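Molybdate-binding protein MolA (Haemophilus influenzae, PDB 3PSA) binds molybdate and tungstate, but not sulfate or phosphate, in the periplasm as the solute-binding part of the low-affinity molybdate importer MolBCA. Local coordinates at residues T186-P191 and L239-Y244; K200-M205 and A275-Y280; L193-S198 and N213-T218; V23-T28 and G70-V75; T28-V33 and Y280-A285. All blocks are in the same frame, centred on the assembly; numbering follows the deposited sequence.

Contact 1. Residues T186-P191 and L239-Y244. With WO4 (tungstate(VI)ion), chain B.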
# COMPACT_ATOMS: atom_id res chain seq x y z
N THR A 186 -8.48 -11.24 -13.05
CA THR A 186 -7.31 -11.42 -12.17
C THR A 186 -7.74 -11.67 -10.72
O THR A 186 -8.76 -11.16 -10.31
CB THR A 186 -6.38 -10.21 -12.28
OG1 THR A 186 -5.98 -10.07 -13.65
CG2 THR A 186 -5.14 -10.44 -11.43
N TYR A 187 -7.00 -12.48 -9.97
CA TYR A 187 -7.31 -12.77 -8.57
C TYR A 187 -6.08 -12.51 -7.70
O TYR A 187 -4.96 -12.90 -8.04
CB TYR A 187 -7.75 -14.22 -8.42
CG TYR A 187 -8.08 -14.60 -7.00
CD1 TYR A 187 -9.30 -14.19 -6.42
CD2 TYR A 187 -7.19 -15.35 -6.24
CE1 TYR A 187 -9.62 -14.54 -5.13
CE2 TYR A 187 -7.49 -15.72 -4.91
CZ TYR A 187 -8.73 -15.28 -4.38
OH TYR A 187 -9.07 -15.55 -3.10
N MET A 188 -6.27 -11.80 -6.59
CA MET A 188 -5.19 -11.59 -5.65
C MET A 188 -5.28 -12.60 -4.51
O MET A 188 -6.20 -12.54 -3.66
CB MET A 188 -5.26 -10.16 -5.13
CG MET A 188 -4.27 -9.82 -4.03
SD MET A 188 -2.56 -10.25 -4.41
CE MET A 188 -2.15 -9.05 -5.61
N ALA A 189 -4.32 -13.51 -4.46
CA ALA A 189 -4.32 -14.56 -3.43
C ALA A 189 -3.43 -14.18 -2.24
O ALA A 189 -2.20 -14.19 -2.33
CB ALA A 189 -3.90 -15.86 -4.04
N ASN A 190 -4.07 -13.79 -1.13
CA ASN A 190 -3.35 -13.59 0.14
C ASN A 190 -3.42 -14.87 1.02
O ASN A 190 -4.25 -15.76 0.77
CB ASN A 190 -3.87 -12.36 0.91
CG ASN A 190 -3.24 -11.04 0.44
OD1 ASN A 190 -2.96 -10.84 -0.76
ND2 ASN A 190 -3.03 -10.14 1.39
N PRO A 191 -2.55 -14.96 2.07
CA PRO A 191 -2.51 -16.15 2.92
C PRO A 191 -3.89 -16.48 3.46
O PRO A 191 -4.72 -15.59 3.62
CB PRO A 191 -1.67 -15.68 4.10
CG PRO A 191 -0.70 -14.72 3.45
CD PRO A 191 -1.53 -13.99 2.48
N LEU A 239 -2.35 -13.48 -8.81
CA LEU A 239 -1.24 -12.66 -8.37
C LEU A 239 -1.09 -12.87 -6.89
O LEU A 239 -2.09 -13.14 -6.20
CB LEU A 239 -1.51 -11.19 -8.68
CG LEU A 239 -1.72 -10.88 -10.18
CD1 LEU A 239 -2.00 -9.42 -10.29
CD2 LEU A 239 -0.46 -11.21 -10.96
N VAL A 240 0.17 -12.83 -6.45
CA VAL A 240 0.55 -12.83 -5.03
C VAL A 240 1.50 -11.64 -4.73
O VAL A 240 2.44 -11.37 -5.46
CB VAL A 240 1.28 -14.16 -4.72
CG1 VAL A 240 1.75 -14.24 -3.25
CG2 VAL A 240 0.41 -15.35 -5.07
N GLN A 241 1.23 -10.94 -3.64
CA GLN A 241 2.11 -9.89 -3.14
C GLN A 241 3.48 -10.43 -2.72
O GLN A 241 3.59 -11.49 -2.05
CB GLN A 241 1.44 -9.25 -1.92
CG GLN A 241 0.08 -8.63 -2.25
CD GLN A 241 -0.71 -8.15 -1.04
OE1 GLN A 241 -0.40 -8.46 0.12
NE2 GLN A 241 -1.77 -7.40 -1.31
N ASP A 242 4.51 -9.64 -3.03
CA ASP A 242 5.90 -10.02 -2.76
C ASP A 242 6.15 -10.33 -1.29
O ASP A 242 7.06 -11.14 -0.98
CB ASP A 242 6.83 -8.89 -3.17
CG ASP A 242 8.28 -9.33 -3.16
OD1 ASP A 242 8.59 -10.43 -3.71
OD2 ASP A 242 9.07 -8.60 -2.55
N ARG A 243 5.38 -9.70 -0.39
CA ARG A 243 5.62 -9.89 1.06
C ARG A 243 5.16 -11.26 1.53
O ARG A 243 5.57 -11.68 2.61
CB ARG A 243 4.95 -8.81 1.91
CG ARG A 243 3.47 -8.79 1.77
CD ARG A 243 2.86 -7.59 2.44
NE ARG A 243 1.47 -7.43 2.01
CZ ARG A 243 0.66 -6.50 2.51
NH1 ARG A 243 1.10 -5.70 3.47
NH2 ARG A 243 -0.59 -6.40 2.07
N TYR A 244 4.33 -11.93 0.71
CA TYR A 244 3.81 -13.27 1.02
C TYR A 244 4.23 -14.39 0.05
O TYR A 244 3.36 -15.10 -0.48
CB TYR A 244 2.28 -13.23 1.16
CG TYR A 244 1.83 -12.33 2.30
CD1 TYR A 244 2.38 -12.47 3.58
CD2 TYR A 244 0.88 -11.33 2.09
CE1 TYR A 244 1.96 -11.63 4.64
CE2 TYR A 244 0.46 -10.49 3.15
CZ TYR A 244 1.01 -10.65 4.42
OH TYR A 244 0.60 -9.83 5.46
W WO4 B . -2.95 -3.44 3.25
O1 WO4 B . -3.90 -2.98 4.84
O2 WO4 B . -1.29 -3.84 3.90
O3 WO4 B . -3.16 -4.78 1.96
O4 WO4 B . -2.79 -1.93 2.34
O HOH W 1 -0.69 -12.19 -1.63
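Met188 lays its CE against Leu239 CB, 3.8 Å away, on their common sheet face. Bends at chi2 and chi3 fold its thioether across, so that SD meets Gln241 CG at 3.8 Å. Farther out on Leu239, CD1 meets Thr186 CG2 at 3.5 Å, a tight fit. The strands here, 184-188 and 237-240, are the inner pair of the parallel sheet (order 2-1-3-4) of a Rossmann-like lobe; Leu239 bonds through its N to Tyr187 O and through its O to Ala189 N. Past the strand ends, Pro191 CG makes a CH-pi contact over one face of the Tyr244 ring. At the polar edge Gln241 OE1 takes both NE (2.9 Å) and NH2 (2.8 Å) of Arg243 from one face of its amide, and lies in the guanidinium plane. Held flat this way, the arginine suits an oxyanion: NH2 reaches tungstate O3 at 3.0 Å and NH1 reaches O2. Asn190 ND2 adds a weak bond to Gln241 OE1.

Contact 2. Residues K200-M205 and A275-Y280; sequences KYTGLM and AKAWGY. With WO4 (tungstate(VI)ion), chain B.
Ala277 O is gripped by two side chains: Thr202 OG1 donates to it at 2.6 Å, tilted well above the carbonyl plane, and Gln241 NE2 donates as well. The acceptor belongs to an inverse gamma turn centred on Ala277, in the loop that runs from strand 268-270 to helix 283-297 and supplies backbone groups to the anion site; the start of helix 201-208 packs against this loop. Threonine fits here because its OG1, anti to the carbonyl carbon (chi1 -62°), serves the loop from the helix's first turn. One residue earlier, Tyr201 N donates to Gly279 O at 2.9 Å, and water 2 links the same oxygen to Lys200 NZ, which also bonds to Leu125 O. Without a side chain, Gly279 lets Lys200 CD come within 3.8 Å of its CA. The Tyr201 ring turns its edge to Lys276 O, while its hydroxyl bonds to Glu290. One turn on, the extended Met205 chain sets SD 3.4 Å from Ala277 CB and its methyl near Ala275. So supported, the loop turns its amides to the ligand: Gly279 N donates almost straight (173°) to tungstate O3 at 3.1 Å, and Tyr280 N reaches O4 at 3.0 Å.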
# COMPACT_ATOMS: atom_id res chain seq x y z
N LYS A 200 -10.91 -1.03 -2.51
CA LYS A 200 -9.48 -1.28 -2.24
C LYS A 200 -8.61 -0.94 -3.43
O LYS A 200 -9.02 -1.12 -4.58
CB LYS A 200 -9.30 -2.74 -1.79
CG LYS A 200 -10.07 -3.07 -0.50
CD LYS A 200 -9.28 -2.55 0.70
CE LYS A 200 -10.09 -2.28 1.92
NZ LYS A 200 -9.18 -1.85 3.03
N TYR A 201 -7.40 -0.42 -3.17
CA TYR A 201 -6.45 -0.07 -4.26
C TYR A 201 -6.13 -1.26 -5.19
O TYR A 201 -5.82 -1.04 -6.37
CB TYR A 201 -5.15 0.61 -3.74
CG TYR A 201 -4.15 0.78 -4.86
CD1 TYR A 201 -4.38 1.71 -5.90
CD2 TYR A 201 -3.06 -0.08 -4.98
CE1 TYR A 201 -3.50 1.80 -6.98
CE2 TYR A 201 -2.20 -0.03 -6.07
CZ TYR A 201 -2.40 0.95 -7.05
OH TYR A 201 -1.56 1.02 -8.12
N THR A 202 -6.20 -2.49 -4.65
CA THR A 202 -5.93 -3.72 -5.40
C THR A 202 -6.61 -3.72 -6.77
O THR A 202 -5.97 -3.89 -7.79
CB THR A 202 -6.37 -4.95 -4.60
OG1 THR A 202 -5.61 -5.00 -3.38
CG2 THR A 202 -6.12 -6.25 -5.40
N GLY A 203 -7.92 -3.48 -6.75
CA GLY A 203 -8.74 -3.43 -7.95
C GLY A 203 -8.36 -2.33 -8.92
O GLY A 203 -8.48 -2.45 -10.15
N LEU A 204 -7.95 -1.19 -8.37
CA LEU A 204 -7.55 -0.06 -9.21
C LEU A 204 -6.24 -0.29 -9.93
O LEU A 204 -6.12 0.08 -11.09
CB LEU A 204 -7.45 1.22 -8.37
CG LEU A 204 -8.80 1.74 -7.91
CD1 LEU A 204 -8.66 2.71 -6.75
CD2 LEU A 204 -9.47 2.38 -9.06
N MET A 205 -5.28 -0.92 -9.26
CA MET A 205 -4.03 -1.33 -9.92
C MET A 205 -4.33 -2.18 -11.16
O MET A 205 -3.83 -1.91 -12.24
CB MET A 205 -3.13 -2.11 -8.96
CG MET A 205 -1.68 -2.21 -9.42
SD MET A 205 -0.73 -3.37 -8.37
CE MET A 205 0.77 -3.48 -9.33
N ALA A 275 5.60 -3.60 -6.59
CA ALA A 275 4.33 -3.67 -7.31
C ALA A 275 3.21 -4.09 -6.37
O ALA A 275 2.58 -5.14 -6.55
CB ALA A 275 4.47 -4.63 -8.53
N LYS A 276 2.99 -3.25 -5.37
CA LYS A 276 2.12 -3.56 -4.22
C LYS A 276 0.62 -3.36 -4.52
O LYS A 276 0.07 -2.23 -4.47
CB LYS A 276 2.52 -2.76 -2.97
CG LYS A 276 4.00 -2.81 -2.55
CD LYS A 276 4.28 -1.81 -1.44
CE LYS A 276 5.67 -1.92 -0.84
NZ LYS A 276 6.78 -1.65 -1.82
N ALA A 277 -0.04 -4.48 -4.82
CA ALA A 277 -1.48 -4.52 -5.09
C ALA A 277 -2.21 -4.64 -3.75
O ALA A 277 -3.03 -5.52 -3.50
CB ALA A 277 -1.81 -5.64 -6.03
N TRP A 278 -1.94 -3.63 -2.94
CA TRP A 278 -2.37 -3.55 -1.58
C TRP A 278 -3.74 -2.91 -1.50
O TRP A 278 -4.25 -2.23 -2.44
CB TRP A 278 -1.33 -2.76 -0.77
CG TRP A 278 -0.01 -3.49 -0.43
CD1 TRP A 278 0.43 -4.73 -0.88
CD2 TRP A 278 1.02 -2.99 0.42
NE1 TRP A 278 1.66 -5.01 -0.33
CE2 TRP A 278 2.04 -3.97 0.48
CE3 TRP A 278 1.15 -1.83 1.19
CZ2 TRP A 278 3.19 -3.79 1.24
CZ3 TRP A 278 2.28 -1.64 1.94
CH2 TRP A 278 3.30 -2.61 1.97
N GLY A 279 -4.30 -3.05 -0.32
CA GLY A 279 -5.56 -2.38 0.00
C GLY A 279 -5.44 -0.87 -0.09
O GLY A 279 -6.38 -0.18 -0.51
N TYR A 280 -4.24 -0.39 0.26
CA TYR A 280 -3.87 1.02 0.17
C TYR A 280 -2.88 1.33 -0.95
O TYR A 280 -1.94 0.52 -1.26
CB TYR A 280 -3.22 1.44 1.50
CG TYR A 280 -4.12 1.49 2.72
CD1 TYR A 280 -4.37 2.71 3.39
CD2 TYR A 280 -4.69 0.32 3.24
CE1 TYR A 280 -5.15 2.72 4.56
CE2 TYR A 280 -5.47 0.33 4.40
CZ TYR A 280 -5.72 1.52 5.03
OH TYR A 280 -6.48 1.51 6.18
W WO4 B . -2.95 -3.44 3.25
O1 WO4 B . -3.90 -2.98 4.84
O2 WO4 B . -1.29 -3.84 3.90
O3 WO4 B . -3.16 -4.78 1.96
O4 WO4 B . -2.79 -1.93 2.34
O HOH W 2 -8.15 0.81 1.77

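Contact 3. Residues L193-S198 and N213-T218. With WO4 (tungstate(VI)ion), chain B.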
# COMPACT_ATOMS: atom_id res chain seq x y z
N LEU A 193 -6.61 -18.08 2.36
CA LEU A 193 -7.73 -17.68 1.52
C LEU A 193 -8.19 -16.21 1.65
O LEU A 193 -9.36 -15.90 1.48
CB LEU A 193 -8.89 -18.67 1.66
CG LEU A 193 -8.59 -20.00 0.95
CD1 LEU A 193 -9.46 -21.10 1.53
CD2 LEU A 193 -8.78 -19.89 -0.52
N GLY A 194 -7.24 -15.33 1.93
CA GLY A 194 -7.51 -13.89 2.00
C GLY A 194 -7.57 -13.31 0.58
O GLY A 194 -6.86 -13.79 -0.31
N THR A 195 -8.44 -12.32 0.38
CA THR A 195 -8.47 -11.56 -0.89
C THR A 195 -9.04 -10.17 -0.67
O THR A 195 -9.47 -9.84 0.45
CB THR A 195 -9.19 -12.33 -2.06
OG1 THR A 195 -8.74 -11.82 -3.31
CG2 THR A 195 -10.72 -12.16 -2.02
N TYR A 196 -9.00 -9.34 -1.73
CA TYR A 196 -9.50 -7.96 -1.67
C TYR A 196 -10.68 -7.81 -2.59
O TYR A 196 -10.62 -8.24 -3.75
CB TYR A 196 -8.41 -6.96 -2.08
CG TYR A 196 -7.16 -6.96 -1.21
CD1 TYR A 196 -6.98 -6.00 -0.20
CD2 TYR A 196 -6.15 -7.92 -1.41
CE1 TYR A 196 -5.80 -6.01 0.59
CE2 TYR A 196 -4.98 -7.96 -0.62
CZ TYR A 196 -4.82 -6.99 0.39
OH TYR A 196 -3.67 -6.95 1.18
N GLY A 197 -11.79 -7.27 -2.10
CA GLY A 197 -12.86 -6.93 -3.01
C GLY A 197 -12.90 -5.43 -3.29
O GLY A 197 -11.87 -4.75 -3.46
N SER A 198 -14.12 -4.92 -3.33
CA SER A 198 -14.39 -3.50 -3.54
C SER A 198 -13.80 -2.55 -2.50
O SER A 198 -13.59 -2.91 -1.34
CB SER A 198 -15.92 -3.26 -3.66
OG SER A 198 -16.63 -3.60 -2.45
N ASN A 213 -10.35 -7.10 -11.11
CA ASN A 213 -10.44 -7.92 -9.91
C ASN A 213 -11.75 -8.73 -9.81
O ASN A 213 -12.81 -8.16 -9.42
CB ASN A 213 -10.25 -7.00 -8.67
CG ASN A 213 -10.19 -7.77 -7.37
OD1 ASN A 213 -10.22 -9.01 -7.37
ND2 ASN A 213 -10.05 -7.04 -6.26
N VAL A 214 -11.67 -10.04 -10.11
CA VAL A 214 -12.83 -10.97 -10.06
C VAL A 214 -13.60 -10.94 -8.73
O VAL A 214 -14.82 -11.17 -8.72
CB VAL A 214 -12.44 -12.46 -10.45
CG1 VAL A 214 -11.79 -12.53 -11.87
CG2 VAL A 214 -11.56 -13.10 -9.41
N ALA A 215 -12.93 -10.61 -7.63
CA ALA A 215 -13.57 -10.65 -6.32
C ALA A 215 -14.42 -9.43 -6.04
O ALA A 215 -15.25 -9.44 -5.12
CB ALA A 215 -12.53 -10.86 -5.20
N ALA A 216 -14.21 -8.37 -6.82
CA ALA A 216 -14.69 -7.05 -6.41
C ALA A 216 -16.17 -6.78 -6.60
O ALA A 216 -16.68 -5.83 -6.03
CB ALA A 216 -13.87 -5.95 -7.06
N ALA A 217 -16.87 -7.58 -7.41
CA ALA A 217 -18.33 -7.34 -7.52
C ALA A 217 -19.16 -7.93 -6.39
O ALA A 217 -20.31 -7.49 -6.15
CB ALA A 217 -18.86 -7.78 -8.87
N THR A 218 -18.59 -8.88 -5.65
CA THR A 218 -19.32 -9.57 -4.58
C THR A 218 -18.68 -9.55 -3.19
O THR A 218 -19.35 -9.86 -2.21
CB THR A 218 -19.61 -11.04 -4.96
OG1 THR A 218 -18.38 -11.73 -5.20
CG2 THR A 218 -20.45 -11.11 -6.24
W WO4 B . -2.95 -3.44 3.25
O1 WO4 B . -3.90 -2.98 4.84
O2 WO4 B . -1.29 -3.84 3.90
O3 WO4 B . -3.16 -4.78 1.96
O4 WO4 B . -2.79 -1.93 2.34
O HOH W 3 -8.74 -11.05 -5.84
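Gly197 and Ala216 bring their CA atoms to within 3.9 Å, the point where the end of strand 194-196 meets a turn at 214-217 that winds like a helix but lacks its usual hydrogen-bond pattern. Glycine suits this close approach, and its own backbone angles (phi -102°, psi -139°) are ones that residues with a side chain adopt less readily. Next to it Ser198 CB rests on Ala216 O at 3.6 Å. Between the segments Asn213 ND2 donates to Tyr196 O at 2.8 Å; the oxygen lies near the plane of the amide, whereas the donor stands above the carbonyl plane of Tyr196. The other end of the same amide closes an Asx turn, OD1 accepting from Ala215 N, so one asparagine shapes its own turn and ties it to the strand. Strand 194-196 pairs antiparallel with 222-224 in a small two-stranded sheet beside the main parallel sheet of this lobe. Water 3 donates to both Asn213 OD1 and Thr195 OG1, and the threonine hydroxyl also bonds to Met188 O. Thr195 CG2, set between the backbone N and the carbonyl carbon (OG1 at chi1 -157°), meets Ala215 CB at 3.9 Å. The Tyr196 ring runs on to the binding site, touching Phe222 on its way; its hydroxyl meets tungstate O3 at the ring edge, at a very short modelled distance whose exact value is doubtful, and takes a hydrogen bond from Gln241 NE2.

Contact 4. Residues V23-T28 and G70-V75. With WO4 (tungstate(VI)ion), chain B.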
# COMPACT_ATOMS: atom_id res chain seq x y z
N VAL A 23 5.65 5.60 14.34
CA VAL A 23 4.84 5.33 13.17
C VAL A 23 4.17 3.97 13.26
O VAL A 23 4.81 2.93 13.03
CB VAL A 23 5.70 5.44 11.92
CG1 VAL A 23 4.83 5.19 10.71
CG2 VAL A 23 6.30 6.88 11.84
N LEU A 24 2.87 3.98 13.58
CA LEU A 24 2.16 2.70 13.81
C LEU A 24 1.36 2.28 12.55
O LEU A 24 0.23 1.78 12.64
CB LEU A 24 1.27 2.72 15.08
CG LEU A 24 1.95 3.06 16.44
CD1 LEU A 24 0.97 3.13 17.53
CD2 LEU A 24 3.08 2.13 16.87
N GLN A 25 1.95 2.47 11.37
CA GLN A 25 1.29 2.03 10.14
C GLN A 25 2.37 1.85 9.12
O GLN A 25 3.24 2.74 8.95
CB GLN A 25 0.35 3.11 9.60
CG GLN A 25 -0.45 2.65 8.37
CD GLN A 25 -1.00 3.79 7.55
OE1 GLN A 25 -2.23 3.92 7.37
NE2 GLN A 25 -0.12 4.62 7.04
N HIS A 26 2.34 0.69 8.44
CA HIS A 26 3.37 0.36 7.50
C HIS A 26 3.36 1.24 6.23
O HIS A 26 4.43 1.53 5.67
CB HIS A 26 3.32 -1.15 7.15
CG HIS A 26 1.96 -1.64 6.72
ND1 HIS A 26 0.89 -1.71 7.59
CD2 HIS A 26 1.52 -2.18 5.56
CE1 HIS A 26 -0.17 -2.19 6.98
NE2 HIS A 26 0.18 -2.49 5.74
N GLN A 27 2.19 1.69 5.79
CA GLN A 27 2.13 2.54 4.62
C GLN A 27 2.79 3.88 4.89
O GLN A 27 3.59 4.33 4.10
CB GLN A 27 0.69 2.79 4.16
CG GLN A 27 0.02 1.53 3.63
CD GLN A 27 -0.77 0.75 4.69
OE1 GLN A 27 -0.66 1.02 5.91
NE2 GLN A 27 -1.60 -0.23 4.23
N THR A 28 2.49 4.50 6.03
CA THR A 28 3.14 5.76 6.39
C THR A 28 4.64 5.51 6.55
O THR A 28 5.49 6.34 6.14
CB THR A 28 2.54 6.39 7.65
OG1 THR A 28 1.19 6.79 7.38
CG2 THR A 28 3.34 7.60 8.08
N GLY A 70 3.79 -0.53 19.83
CA GLY A 70 2.40 -0.69 19.42
C GLY A 70 2.32 -1.33 18.05
O GLY A 70 3.34 -1.69 17.48
N ASP A 71 1.11 -1.49 17.53
CA ASP A 71 0.96 -2.02 16.17
C ASP A 71 -0.21 -1.34 15.46
O ASP A 71 -0.56 -0.21 15.82
CB ASP A 71 0.90 -3.57 16.17
CG ASP A 71 -0.32 -4.13 16.86
OD1 ASP A 71 -1.26 -3.36 17.20
OD2 ASP A 71 -0.37 -5.37 17.04
N LEU A 72 -0.86 -1.99 14.50
CA LEU A 72 -1.89 -1.32 13.73
C LEU A 72 -3.11 -0.90 14.60
O LEU A 72 -3.62 0.18 14.43
CB LEU A 72 -2.36 -2.18 12.54
CG LEU A 72 -1.35 -2.35 11.42
CD1 LEU A 72 -1.77 -3.46 10.49
CD2 LEU A 72 -1.18 -1.06 10.58
N ASN A 73 -3.50 -1.78 15.53
CA ASN A 73 -4.77 -1.64 16.25
C ASN A 73 -4.67 -1.68 17.77
O ASN A 73 -5.68 -1.81 18.46
CB ASN A 73 -5.78 -2.70 15.75
CG ASN A 73 -5.31 -4.13 15.96
OD1 ASN A 73 -4.33 -4.41 16.68
ND2 ASN A 73 -5.98 -5.05 15.28
N SER A 74 -3.44 -1.59 18.27
CA SER A 74 -3.22 -1.54 19.71
C SER A 74 -1.96 -0.72 19.97
O SER A 74 -1.21 -0.45 19.05
CB SER A 74 -3.06 -2.95 20.27
OG SER A 74 -1.90 -3.62 19.77
N VAL A 75 -1.77 -0.31 21.22
CA VAL A 75 -0.64 0.51 21.62
C VAL A 75 -0.33 0.12 23.04
O VAL A 75 -1.23 -0.30 23.80
CB VAL A 75 -0.96 2.02 21.51
CG1 VAL A 75 -2.10 2.41 22.44
CG2 VAL A 75 0.33 2.90 21.71
W WO4 B . -2.95 -3.44 3.25
O1 WO4 B . -3.90 -2.98 4.84
O2 WO4 B . -1.29 -3.84 3.90
O3 WO4 B . -3.16 -4.78 1.96
O4 WO4 B . -2.79 -1.93 2.34
O HOH W 4 -2.24 2.41 13.72
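Leu24 straddles the loop 70-75: its CB lies 3.5 Å from Asp71 O, CD2 reaches Gly70 C at 3.7 Å and CD1 touches Val75 CG2 at 4.2 Å. A branched apolar chain suits this place because its two methyls pack against Gly70 and Val75. Its backbone O is met by water 4, which also donates to Leu72 O. In the loop, Asp71 OD1 accepts from Asn73 N in an Asx turn and from Ser74 OG on the opposite face of the carboxylate, probably stiffening it. Gln25 follows as the N-cap of helix 26-34, its CA 4.0 Å from Leu72 CD2. Strand 21-24 belongs to the parallel sheet of the N-terminal lobe, and the strand-to-helix turn directs the helix start at the anion, a setting whose dipole probably favours negative charge. His26 CG stands between the backbone N and carbonyl carbon (chi1 51°), which swings the ring over to Leu72, whose CD2 meets ND1 in the ring plane at 3.7 Å. On the same ring NE2 donates almost straight (169°) to tungstate O2 at 2.7 Å. Gln27 bends at chi2, placing OE1 over the centre of the His26 ring and NE2 to bond weakly to tungstate O4 at 2.8 Å.

Contact 5. Residues T28-V33 and Y280-A285. With WO4 (tungstate(VI)ion), chain B.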
# COMPACT_ATOMS: atom_id res chain seq x y z
N THR A 28 2.49 4.50 6.03
CA THR A 28 3.14 5.76 6.39
C THR A 28 4.64 5.51 6.55
O THR A 28 5.49 6.34 6.14
CB THR A 28 2.54 6.39 7.65
OG1 THR A 28 1.19 6.79 7.38
CG2 THR A 28 3.34 7.60 8.08
N LEU A 29 5.00 4.38 7.16
CA LEU A 29 6.41 4.06 7.33
C LEU A 29 7.18 4.03 6.00
O LEU A 29 8.26 4.64 5.87
CB LEU A 29 6.59 2.73 8.08
CG LEU A 29 8.05 2.41 8.42
CD1 LEU A 29 8.75 3.61 9.07
CD2 LEU A 29 8.13 1.16 9.33
N ASN A 30 6.58 3.39 5.00
CA ASN A 30 7.19 3.30 3.70
C ASN A 30 7.30 4.67 3.01
O ASN A 30 8.32 4.96 2.38
CB ASN A 30 6.40 2.28 2.87
CG ASN A 30 6.96 2.06 1.48
OD1 ASN A 30 8.17 1.94 1.27
ND2 ASN A 30 6.04 1.97 0.50
N ILE A 31 6.27 5.51 3.15
CA ILE A 31 6.32 6.88 2.61
C ILE A 31 7.44 7.67 3.31
O ILE A 31 8.26 8.30 2.64
CB ILE A 31 4.95 7.59 2.73
CG1 ILE A 31 3.95 6.96 1.71
CG2 ILE A 31 5.12 9.07 2.52
CD1 ILE A 31 2.46 7.27 2.02
N ALA A 32 7.56 7.56 4.63
CA ALA A 32 8.64 8.24 5.34
C ALA A 32 10.03 7.76 4.93
O ALA A 32 10.93 8.58 4.85
CB ALA A 32 8.46 8.17 6.90
N VAL A 33 10.21 6.46 4.67
CA VAL A 33 11.46 5.94 4.11
C VAL A 33 11.76 6.61 2.77
O VAL A 33 12.90 7.05 2.48
CB VAL A 33 11.44 4.40 3.96
CG1 VAL A 33 12.73 3.91 3.26
CG2 VAL A 33 11.35 3.76 5.33
N TYR A 280 -4.24 -0.39 0.26
CA TYR A 280 -3.87 1.02 0.17
C TYR A 280 -2.88 1.33 -0.95
O TYR A 280 -1.94 0.52 -1.26
CB TYR A 280 -3.22 1.44 1.50
CG TYR A 280 -4.12 1.49 2.72
CD1 TYR A 280 -4.37 2.71 3.39
CD2 TYR A 280 -4.69 0.32 3.24
CE1 TYR A 280 -5.15 2.72 4.56
CE2 TYR A 280 -5.47 0.33 4.40
CZ TYR A 280 -5.72 1.52 5.03
OH TYR A 280 -6.48 1.51 6.18
N PRO A 281 -3.05 2.52 -1.55
CA PRO A 281 -2.14 2.95 -2.61
C PRO A 281 -0.73 3.37 -2.10
O PRO A 281 -0.61 4.05 -1.07
CB PRO A 281 -2.87 4.12 -3.24
CG PRO A 281 -3.67 4.72 -2.15
CD PRO A 281 -4.05 3.58 -1.24
N MET A 282 0.33 3.01 -2.85
CA MET A 282 1.69 3.39 -2.46
C MET A 282 2.34 3.96 -3.73
O MET A 282 1.98 3.55 -4.88
CB MET A 282 2.51 2.20 -1.88
CG MET A 282 1.94 1.42 -0.69
SD MET A 282 2.60 2.04 0.89
CE MET A 282 2.28 3.75 0.74
N PRO A 283 3.21 4.97 -3.57
CA PRO A 283 3.66 5.67 -4.77
C PRO A 283 4.40 4.77 -5.76
O PRO A 283 4.22 4.89 -6.96
CB PRO A 283 4.59 6.78 -4.23
CG PRO A 283 4.91 6.38 -2.86
CD PRO A 283 3.82 5.51 -2.34
N GLU A 284 5.20 3.85 -5.26
CA GLU A 284 5.93 2.94 -6.13
C GLU A 284 5.01 1.93 -6.80
O GLU A 284 5.34 1.45 -7.89
CB GLU A 284 7.12 2.29 -5.39
CG GLU A 284 6.71 1.21 -4.38
CD GLU A 284 6.29 1.77 -3.03
OE1 GLU A 284 5.94 2.99 -2.92
OE2 GLU A 284 6.35 0.97 -2.07
N ALA A 285 3.84 1.69 -6.21
CA ALA A 285 2.86 0.74 -6.75
C ALA A 285 2.28 1.35 -7.99
O ALA A 285 2.14 0.66 -9.00
CB ALA A 285 1.76 0.49 -5.73
W WO4 B . -2.95 -3.44 3.25
O1 WO4 B . -3.90 -2.98 4.84
O2 WO4 B . -1.29 -3.84 3.90
O3 WO4 B . -3.16 -4.78 1.96
O4 WO4 B . -2.79 -1.93 2.34
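Asn30 ND2 spends its two hydrogens on different partners across the contact. One goes to Glu284 OE2 at 2.8 Å, reaching the syn lone pair of that oxygen from close to the plane of its own amide, with the amide and carboxylate planes 73° apart. The second points almost straight (169°) at Met282 SD, a weak bond of 3.5 Å. At the other end of the amide, OD1 is bonded by the hydroxyls of Tyr56 and Tyr319. Glu284 is equally well supplied: OE2 also forms a salt bridge with Lys276 NZ, and OE1 bonds to Gln34 NE2, which should favour the ionised carboxylate although it is buried. Helix 26-34 of the N-terminal lobe here faces the start of helix 283-297, which follows the binding loop. Met282 is the N-cap of the latter, its O accepting from Ala285 N at 2.9 Å; Pro283 suits the first turn, where a backbone N-H is not needed. Apolar groups fill the flank of the polar network. Met282, bent at chi2 and chi3, brings its CE to 3.7 Å from both CG1 and CD1 of Ile31, and Pro283 CD lies 4.3 Å from Ile31 CG1. Ile31 also packs on Ile144 and Ile147 of helix 132-151.

Overall arrangement
Contacts 2 and 5 lie nearest the centre of the chain and are wholly buried; contacts 1 and 3 are mostly buried within the lobe of the second parallel sheet, and contact 4, in the lobe of the first, is only partly so. Tungstate sits between them, approached by side chains from contacts 1, 3 and 4 and by backbone amides from the loop of contact 2, whose Tyr280 is shared with contact 5. Contact 1 is sheet pairing, contact 3 a turn held by one amide, contact 4 largely apolar, contact 5 a buried amide-carboxylate pair beside apolar packing. Contacts 2 and 5 are also joined by the Lys276–Glu284 salt bridge; contacts 4 and 5 both use helix 26-34.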